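Local coordinates for protein aminotransferase class-III (Sphaerobacter thermophilus DSM 20745, PDB 6K8H) that belongs to the class-III aminotransferase family and holds (5-hydroxy-4,6-dimethylpyridin-3-yl)methyl dihydrogen phosphate in its ligand pocket, at residues G8-R13 / E62-F67; S17-L22 / D58-E63; E404-R409 / D435-A440. All blocks are in the same frame, centred on the assembly; numbering follows the deposited sequence.

Overall arrangement
The modelled chain begins at Gly8, and its first residues already form contact 1, which closes the loop from 13 to 62 by folding back over the start of strand 63-66. Contact 2 opens within that loop, at the first turn of helix 18-29, and ends on the overlapping stretch 58-63 of the same hairpin; the two share Glu62 and Glu63, and their centres lie about 9 Å apart. Contact 3, between helices 393-408 and 427-445, closes a separate, shorter loop holding strands 411-412 and 418-420. It is nevertheless joined to contact 1 by the Arg13-Glu404 salt bridge and by Arg64 reaching Met407 O. N-terminal segment, small sheet and C-terminal helices are thereby tied together.

Contact 1. Residues G8-R13 / E62-F67; sequences GGNVYR and EERLDF
Backbone-to-carboxylate hydrogen bonds dominate the meeting of Glu62 with residues 8-13. Asn10 N gives to OE2 of Glu62 at 2.8 Å and Val11 N to OE1 of the same residue at 3.0 Å, each met on its syn lone pair. Glu62 reaches them on an extended chain, its CG opposite the backbone N (chi1 -175°). Gly8 N adds a weak bond to OE2. Gly9 and Asn10 both have positive phi, a conformation that glycine adopts readily and asparagine tolerates better than most residues; the adjacent N-H groups of Asn10 and Val11 turn to the carboxylate.

Side-chain hydrogen bonding joins Arg64 to Asn10. NH2 of Arg64 reaches OD1 of Asn10 at 3.1 Å, on a lone pair in the carbonyl plane, and amide and guanidinium lie nearly coplanar. NE of Arg64 donates to Met407 O and NH1 pairs with Asp58, so several partners fix the group's rotation.

The charge pair between Arg64 NH2 and Glu62 OE2, 3.4 Å apart, is electrostatic alone, since the oxygen lies well out of the guanidinium plane.

Van der Waals contact completes the set: Val11 CG2 lies 3.4 Å from Glu62 OE1, and Arg64 NH2 lies 3.8 Å from Tyr12 CD1, ring and guanidinium planes 83° apart.

The backbone of Asn10 (left-handed helical) and Val11 (right-handed helical) resembles a nest, with the third N-H, that of Tyr12, reaching Glu62 OE1 through a water, weakly bound there; it fastens the N-terminal segment to the small sheet containing strand 63-66.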
loop_
_atom_site.group_PDB
_atom_site.type_symbol
_atom_site.label_atom_id
_atom_site.label_comp_id
_atom_site.label_asym_id
_atom_site.label_seq_id
_atom_site.Cartn_x
_atom_site.Cartn_y
_atom_site.Cartn_z
ATOM N N GLY B 8 5.773 -29.848 -18.924
ATOM C CA GLY B 8 5.859 -30.219 -20.323
ATOM C C GLY B 8 6.846 -29.372 -21.111
ATOM O O GLY B 8 6.700 -29.195 -22.320
ATOM N N GLY B 9 7.854 -28.845 -20.420
ATOM C CA GLY B 9 8.908 -28.086 -21.060
ATOM C C GLY B 9 8.540 -26.679 -21.497
ATOM O O GLY B 9 8.802 -26.309 -22.642
ATOM N N ASN B 10 7.964 -25.873 -20.597
ATOM C CA ASN B 10 7.729 -24.444 -20.837
ATOM C C ASN B 10 6.917 -24.175 -22.107
ATOM O O ASN B 10 7.320 -23.406 -22.978
ATOM C CB ASN B 10 9.064 -23.694 -20.886
ATOM C CG ASN B 10 9.757 -23.678 -19.545
ATOM O OD1 ASN B 10 9.100 -23.630 -18.506
ATOM N ND2 ASN B 10 11.082 -23.736 -19.553
ATOM N N VAL B 11 5.752 -24.814 -22.223
ATOM C CA VAL B 11 5.004 -24.653 -23.466
ATOM C C VAL B 11 4.485 -23.227 -23.644
ATOM O O VAL B 11 4.202 -22.817 -24.778
ATOM C CB VAL B 11 3.850 -25.675 -23.552
ATOM C CG1 VAL B 11 4.384 -27.080 -23.354
ATOM C CG2 VAL B 11 2.778 -25.377 -22.529
ATOM N N TYR B 12 4.413 -22.435 -22.568
ATOM C CA TYR B 12 3.900 -21.069 -22.682
ATOM C C TYR B 12 4.743 -20.212 -23.609
ATOM O O TYR B 12 4.245 -19.201 -24.114
ATOM C CB TYR B 12 3.820 -20.399 -21.300
ATOM C CG TYR B 12 5.149 -19.890 -20.762
ATOM C CD1 TYR B 12 6.040 -20.740 -20.110
ATOM C CD2 TYR B 12 5.502 -18.558 -20.892
ATOM C CE1 TYR B 12 7.255 -20.267 -19.618
ATOM C CE2 TYR B 12 6.706 -18.080 -20.409
ATOM C CZ TYR B 12 7.586 -18.938 -19.785
ATOM O OH TYR B 12 8.785 -18.444 -19.296
ATOM N N ARG B 13 6.007 -20.585 -23.836
ATOM C CA ARG B 13 6.882 -19.837 -24.733
ATOM C C ARG B 13 6.564 -20.055 -26.210
ATOM O O ARG B 13 7.095 -19.322 -27.052
ATOM C CB ARG B 13 8.341 -20.221 -24.478
ATOM C CG ARG B 13 8.854 -19.970 -23.065
ATOM C CD ARG B 13 10.326 -19.670 -23.133
ATOM N NE ARG B 13 10.968 -19.336 -21.861
ATOM C CZ ARG B 13 11.225 -18.097 -21.448
ATOM N NH1 ARG B 13 10.864 -17.050 -22.180
ATOM N NH2 ARG B 13 11.853 -17.901 -20.298
ATOM N N GLU B 62 0.280 -26.020 -17.702
ATOM C CA GLU B 62 1.511 -26.614 -17.189
ATOM C C GLU B 62 1.567 -26.435 -15.673
ATOM O O GLU B 62 1.396 -25.325 -15.168
ATOM C CB GLU B 62 2.722 -25.971 -17.869
ATOM C CG GLU B 62 4.095 -26.576 -17.508
ATOM C CD GLU B 62 5.107 -26.416 -18.643
ATOM O OE1 GLU B 62 4.676 -26.065 -19.762
ATOM O OE2 GLU B 62 6.324 -26.638 -18.426
ATOM N N GLU B 63 1.786 -27.526 -14.948
ATOM C CA GLU B 63 1.806 -27.488 -13.492
ATOM C C GLU B 63 3.231 -27.533 -12.969
ATOM O O GLU B 63 4.066 -28.295 -13.465
ATOM C CB GLU B 63 1.003 -28.650 -12.910
ATOM C CG GLU B 63 -0.293 -28.899 -13.635
ATOM C CD GLU B 63 -1.240 -29.790 -12.856
ATOM O OE1 GLU B 63 -0.763 -30.555 -11.983
ATOM O OE2 GLU B 63 -2.462 -29.716 -13.115
ATOM N N ARG B 64 3.510 -26.726 -11.951
ATOM C CA ARG B 64 4.832 -26.722 -11.344
ATOM C C ARG B 64 4.685 -26.680 -9.828
ATOM O O ARG B 64 3.725 -26.116 -9.301
ATOM C CB ARG B 64 5.675 -25.528 -11.828
ATOM C CG ARG B 64 5.806 -25.388 -13.353
ATOM C CD ARG B 64 6.474 -24.054 -13.747
ATOM N NE ARG B 64 6.729 -23.974 -15.194
ATOM C CZ ARG B 64 5.882 -23.472 -16.096
ATOM N NH1 ARG B 64 4.703 -22.986 -15.717
ATOM N NH2 ARG B 64 6.219 -23.438 -17.387
ATOM N N LEU B 65 5.644 -27.275 -9.126
ATOM C CA LEU B 65 5.712 -27.081 -7.681
ATOM C C LEU B 65 6.169 -25.656 -7.393
ATOM O O LEU B 65 7.182 -25.200 -7.936
ATOM C CB LEU B 65 6.673 -28.086 -7.050
ATOM C CG LEU B 65 6.181 -29.534 -6.965
ATOM C CD1 LEU B 65 7.302 -30.425 -6.475
ATOM C CD2 LEU B 65 4.969 -29.627 -6.038
ATOM N N ASP B 66 5.421 -24.944 -6.548
ATOM C CA ASP B 66 5.628 -23.509 -6.341
ATOM C C ASP B 66 6.585 -23.304 -5.170
ATOM O O ASP B 66 6.211 -23.522 -4.011
ATOM C CB ASP B 66 4.300 -22.799 -6.086
ATOM C CG ASP B 66 4.416 -21.278 -6.147
ATOM O OD1 ASP B 66 5.533 -20.746 -5.991
ATOM O OD2 ASP B 66 3.380 -20.599 -6.355
ATOM N N PHE B 67 7.828 -22.919 -5.476
ATOM C CA PHE B 67 8.808 -22.526 -4.473
ATOM C C PHE B 67 9.022 -21.014 -4.433
ATOM O O PHE B 67 10.043 -20.549 -3.916
ATOM C CB PHE B 67 10.136 -23.234 -4.709
ATOM C CG PHE B 67 10.091 -24.699 -4.414
ATOM C CD1 PHE B 67 9.566 -25.587 -5.337
ATOM C CD2 PHE B 67 10.571 -25.190 -3.213
ATOM C CE1 PHE B 67 9.532 -26.961 -5.070
ATOM C CE2 PHE B 67 10.537 -26.548 -2.930
ATOM C CZ PHE B 67 10.013 -27.432 -3.856
HETATM O O HOH W 1 4.276 -23.540 -19.556
#

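Contact 2. Residues S17-L22 / D58-E63; sequences SAAADL and DADGEE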
loop_
_atom_site.group_PDB
_atom_site.type_symbol
_atom_site.label_atom_id
_atom_site.label_comp_id
_atom_site.label_asym_id
_atom_site.label_seq_id
_atom_site.Cartn_x
_atom_site.Cartn_y
_atom_site.Cartn_z
ATOM N N SER B 17 0.524 -19.619 -27.675
ATOM C CA SER B 17 0.193 -20.097 -26.341
ATOM C C SER B 17 -0.859 -19.181 -25.699
ATOM O O SER B 17 -1.148 -18.074 -26.176
ATOM C CB SER B 17 1.439 -20.156 -25.464
ATOM O OG SER B 17 1.835 -18.842 -25.121
ATOM N N ALA B 18 -1.466 -19.667 -24.614
ATOM C CA ALA B 18 -2.359 -18.810 -23.840
ATOM C C ALA B 18 -1.625 -17.583 -23.307
ATOM O O ALA B 18 -2.150 -16.460 -23.362
ATOM C CB ALA B 18 -2.984 -19.603 -22.696
ATOM N N ALA B 19 -0.405 -17.781 -22.793
ATOM C CA ALA B 19 0.380 -16.662 -22.280
ATOM C C ALA B 19 0.688 -15.643 -23.371
ATOM O O ALA B 19 0.717 -14.441 -23.106
ATOM C CB ALA B 19 1.675 -17.165 -21.642
ATOM N N ALA B 20 0.966 -16.098 -24.595
ATOM C CA ALA B 20 1.258 -15.143 -25.664
ATOM C C ALA B 20 0.033 -14.286 -25.993
ATOM O O ALA B 20 0.151 -13.070 -26.182
ATOM C CB ALA B 20 1.759 -15.883 -26.910
ATOM N N ASP B 21 -1.153 -14.907 -26.066
ATOM C CA ASP B 21 -2.384 -14.160 -26.329
ATOM C C ASP B 21 -2.667 -13.169 -25.210
ATOM O O ASP B 21 -3.043 -12.011 -25.454
ATOM C CB ASP B 21 -3.568 -15.120 -26.461
ATOM C CG ASP B 21 -3.530 -15.962 -27.734
ATOM O OD1 ASP B 21 -2.692 -15.712 -28.627
ATOM O OD2 ASP B 21 -4.366 -16.888 -27.830
ATOM N N LEU B 22 -2.520 -13.629 -23.967
ATOM C CA LEU B 22 -2.723 -12.754 -22.824
ATOM C C LEU B 22 -1.754 -11.587 -22.857
ATOM O O LEU B 22 -2.146 -10.456 -22.579
ATOM C CB LEU B 22 -2.578 -13.542 -21.520
ATOM C CG LEU B 22 -3.737 -14.494 -21.230
ATOM C CD1 LEU B 22 -3.347 -15.498 -20.158
ATOM C CD2 LEU B 22 -4.960 -13.703 -20.833
ATOM N N ASP B 58 -0.414 -22.860 -14.760
ATOM C CA ASP B 58 -0.395 -21.687 -15.613
ATOM C C ASP B 58 -1.500 -21.776 -16.668
ATOM O O ASP B 58 -2.214 -22.779 -16.784
ATOM C CB ASP B 58 1.022 -21.449 -16.202
ATOM C CG ASP B 58 1.408 -22.351 -17.388
ATOM O OD1 ASP B 58 0.581 -23.096 -17.967
ATOM O OD2 ASP B 58 2.619 -22.296 -17.743
ATOM N N ALA B 59 -1.673 -20.670 -17.400
ATOM C CA ALA B 59 -2.794 -20.521 -18.320
ATOM C C ALA B 59 -2.718 -21.515 -19.471
ATOM O O ALA B 59 -3.714 -21.712 -20.176
ATOM C CB ALA B 59 -2.853 -19.078 -18.847
ATOM N N ASP B 60 -1.555 -22.133 -19.674
ATOM C CA ASP B 60 -1.369 -23.180 -20.664
ATOM C C ASP B 60 -1.466 -24.582 -20.071
ATOM O O ASP B 60 -1.131 -25.555 -20.754
ATOM C CB ASP B 60 -0.019 -22.998 -21.353
ATOM C CG ASP B 60 0.029 -21.741 -22.191
ATOM O OD1 ASP B 60 -0.491 -21.781 -23.318
ATOM O OD2 ASP B 60 0.556 -20.709 -21.711
ATOM N N GLY B 61 -1.920 -24.710 -18.825
ATOM C CA GLY B 61 -2.122 -26.010 -18.216
ATOM C C GLY B 61 -0.884 -26.665 -17.631
ATOM O O GLY B 61 -0.986 -27.788 -17.119
ATOM N N GLU B 62 0.280 -26.020 -17.702
ATOM C CA GLU B 62 1.511 -26.614 -17.189
ATOM C C GLU B 62 1.567 -26.435 -15.673
ATOM O O GLU B 62 1.396 -25.325 -15.168
ATOM C CB GLU B 62 2.722 -25.971 -17.869
ATOM C CG GLU B 62 4.095 -26.576 -17.508
ATOM C CD GLU B 62 5.107 -26.416 -18.643
ATOM O OE1 GLU B 62 4.676 -26.065 -19.762
ATOM O OE2 GLU B 62 6.324 -26.638 -18.426
ATOM N N GLU B 63 1.786 -27.526 -14.948
ATOM C CA GLU B 63 1.806 -27.488 -13.492
ATOM C C GLU B 63 3.231 -27.533 -12.969
ATOM O O GLU B 63 4.066 -28.295 -13.465
ATOM C CB GLU B 63 1.003 -28.650 -12.910
ATOM C CG GLU B 63 -0.293 -28.899 -13.635
ATOM C CD GLU B 63 -1.240 -29.790 -12.856
ATOM O OE1 GLU B 63 -0.763 -30.555 -11.983
ATOM O OE2 GLU B 63 -2.462 -29.716 -13.115
#
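Ser17 brings its CB to 3.3 Å from OD1 of Asp60, while its hydroxyl serves its own helix as N-cap: OG accepts from Ala20 N at 2.9 Å and also bonds Tyr12 O. The small polar side chain suits a place where the first-turn N-H groups lack helical acceptors.

Ala18 follows, and its N donates to OD1 of Asp60 at 2.7 Å. Its methyl rests on Ala59, CB to CB 3.9 Å; so short a side chain lets the helix backbone come close to the turn, CA of Ala18 to CA of Asp60 5.5 Å.

Ala19 continues the pattern, its N giving a longer bond to OD2 of Asp60 at 3.3 Å. The carboxylate thus straddles two adjacent N-H groups, each met on the syn side and about 20° out of the carboxylate plane, and its negative charge probably gains from the helix dipole. Asp60 CG lies opposite the carbonyl carbon (chi1 -67°), which sends the carboxylate to the helix start.

Leu22, one turn further, extends CD1 to Ala59 CB at 3.8 Å; it also packs on Glu102 of the second subunit.

Asp58 to Gly61 is a type I turn with a G1 bulge, Gly61 having positive phi. It links strands 55-58 and 63-66, a beta hairpin whose tip offers a carboxylate to the N-terminal N-H groups of helix 18-29.

Contact 3. Residues E404-R409 / D435-A440; sequences EALMGR and DAFAAA
Ala405 and Ala440 meet methyl to methyl, CB to CB 3.7 Å, at the closest approach of the two backbones. Small side chains on both helices permit this, and the CA atoms of Ala405 and Ala440 come within 5.0 Å. Beside them Leu406 fills the buried part of the groove: its CG lies 3.8 Å from Ala440 CB, and its CD2 sits 3.5 Å from Ala436 O. CD1, the other branch, approaches the ring edge of Phe437, whose CB points away from helix 393-408 and whose side chain packs on Val354, Val357 and Leu358 of helix 337-361.

Helices 393-408 and 427-445 cross at 131° between their N-to-C directions, nearer antiparallel than parallel, with axes 8.8 Å apart in these segments. Both touch strand 411-412 of the small sheet: Leu406 and Ala436 each rest on Ile411. The pair thus forms a helical layer against that sheet, in the C-terminal part of the chain.

Toward solvent the packing changes character. Arg409, following Gly408, stretches from CG to NE in an extended chain across the neighbouring helix, and the Ala439 methyl lies under one guanidinium face, 3.4 Å from NE. A long charged residue suits this exposed side: its aliphatic stem passes Ala436 while NH2 forms a salt bridge with Asp443, one turn beyond Ala439.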
loop_
_atom_site.group_PDB
_atom_site.type_symbol
_atom_site.label_atom_id
_atom_site.label_comp_id
_atom_site.label_asym_id
_atom_site.label_seq_id
_atom_site.Cartn_x
_atom_site.Cartn_y
_atom_site.Cartn_z
ATOM N N GLU B 404 15.657 -21.810 -16.216
ATOM C CA GLU B 404 14.789 -22.186 -17.330
ATOM C C GLU B 404 14.544 -23.696 -17.364
ATOM O O GLU B 404 13.406 -24.149 -17.579
ATOM C CB GLU B 404 15.403 -21.694 -18.645
ATOM C CG GLU B 404 14.615 -22.048 -19.903
ATOM C CD GLU B 404 13.352 -21.213 -20.088
ATOM O OE1 GLU B 404 13.102 -20.274 -19.294
ATOM O OE2 GLU B 404 12.597 -21.497 -21.046
ATOM N N ALA B 405 15.591 -24.496 -17.128
ATOM C CA ALA B 405 15.404 -25.947 -17.100
ATOM C C ALA B 405 14.492 -26.367 -15.953
ATOM O O ALA B 405 13.610 -27.221 -16.131
ATOM C CB ALA B 405 16.752 -26.661 -17.001
ATOM N N LEU B 406 14.687 -25.777 -14.766
ATOM C CA LEU B 406 13.799 -26.083 -13.647
ATOM C C LEU B 406 12.353 -25.761 -14.009
ATOM O O LEU B 406 11.449 -26.568 -13.763
ATOM C CB LEU B 406 14.229 -25.316 -12.387
ATOM C CG LEU B 406 15.456 -25.858 -11.638
ATOM C CD1 LEU B 406 15.931 -24.884 -10.548
ATOM C CD2 LEU B 406 15.157 -27.240 -11.049
ATOM N N MET B 407 12.121 -24.580 -14.600
ATOM C CA MET B 407 10.780 -24.202 -15.037
ATOM C C MET B 407 10.184 -25.248 -15.963
ATOM O O MET B 407 8.988 -25.548 -15.884
ATOM C CB MET B 407 10.805 -22.844 -15.744
ATOM C CG MET B 407 10.901 -21.647 -14.803
ATOM S SD MET B 407 9.363 -21.376 -13.894
ATOM C CE MET B 407 8.252 -20.802 -15.188
ATOM N N GLY B 408 10.995 -25.785 -16.873
ATOM C CA GLY B 408 10.484 -26.812 -17.762
ATOM C C GLY B 408 10.361 -28.188 -17.149
ATOM O O GLY B 408 9.831 -29.094 -17.798
ATOM N N ARG B 409 10.840 -28.341 -15.914
ATOM C CA ARG B 409 10.841 -29.644 -15.198
ATOM C C ARG B 409 9.878 -29.638 -14.004
ATOM O O ARG B 409 10.150 -30.351 -13.044
ATOM C CB ARG B 409 12.253 -30.059 -14.784
ATOM C CG ARG B 409 13.121 -30.516 -15.942
ATOM C CD ARG B 409 14.406 -31.156 -15.473
ATOM N NE ARG B 409 15.234 -31.480 -16.618
ATOM C CZ ARG B 409 15.186 -32.622 -17.288
ATOM N NH1 ARG B 409 14.348 -33.581 -16.924
ATOM N NH2 ARG B 409 15.989 -32.794 -18.324
ATOM N N ASP B 435 15.788 -33.703 -7.204
ATOM C CA ASP B 435 15.932 -34.448 -8.458
ATOM C C ASP B 435 15.866 -33.524 -9.670
ATOM O O ASP B 435 16.670 -33.651 -10.614
ATOM C CB ASP B 435 14.848 -35.523 -8.552
ATOM C CG ASP B 435 15.051 -36.652 -7.544
ATOM O OD1 ASP B 435 16.124 -36.698 -6.897
ATOM O OD2 ASP B 435 14.142 -37.496 -7.405
ATOM N N ALA B 436 14.902 -32.590 -9.669
ATOM C CA ALA B 436 14.777 -31.658 -10.784
ATOM C C ALA B 436 15.989 -30.751 -10.892
ATOM O O ALA B 436 16.384 -30.381 -12.002
ATOM C CB ALA B 436 13.502 -30.833 -10.640
ATOM N N PHE B 437 16.584 -30.375 -9.760
ATOM C CA PHE B 437 17.776 -29.536 -9.790
ATOM C C PHE B 437 18.948 -30.288 -10.396
ATOM O O PHE B 437 19.711 -29.721 -11.187
ATOM C CB PHE B 437 18.133 -29.039 -8.379
ATOM C CG PHE B 437 19.401 -28.225 -8.335
ATOM C CD1 PHE B 437 19.412 -26.912 -8.780
ATOM C CD2 PHE B 437 20.588 -28.773 -7.874
ATOM C CE1 PHE B 437 20.575 -26.167 -8.774
ATOM C CE2 PHE B 437 21.766 -28.019 -7.866
ATOM C CZ PHE B 437 21.753 -26.724 -8.316
ATOM N N ALA B 438 19.106 -31.566 -10.043
ATOM C CA ALA B 438 20.156 -32.377 -10.665
ATOM C C ALA B 438 19.982 -32.427 -12.181
ATOM O O ALA B 438 20.938 -32.217 -12.954
ATOM C CB ALA B 438 20.146 -33.786 -10.070
ATOM N N ALA B 439 18.754 -32.675 -12.630
ATOM C CA ALA B 439 18.516 -32.707 -14.071
ATOM C C ALA B 439 18.769 -31.343 -14.715
ATOM O O ALA B 439 19.321 -31.261 -15.819
ATOM C CB ALA B 439 17.097 -33.187 -14.353
ATOM N N ALA B 440 18.381 -30.257 -14.035
ATOM C CA ALA B 440 18.562 -28.916 -14.589
ATOM C C ALA B 440 20.035 -28.546 -14.691
ATOM O O ALA B 440 20.450 -27.865 -15.633
ATOM C CB ALA B 440 17.827 -27.885 -13.725
#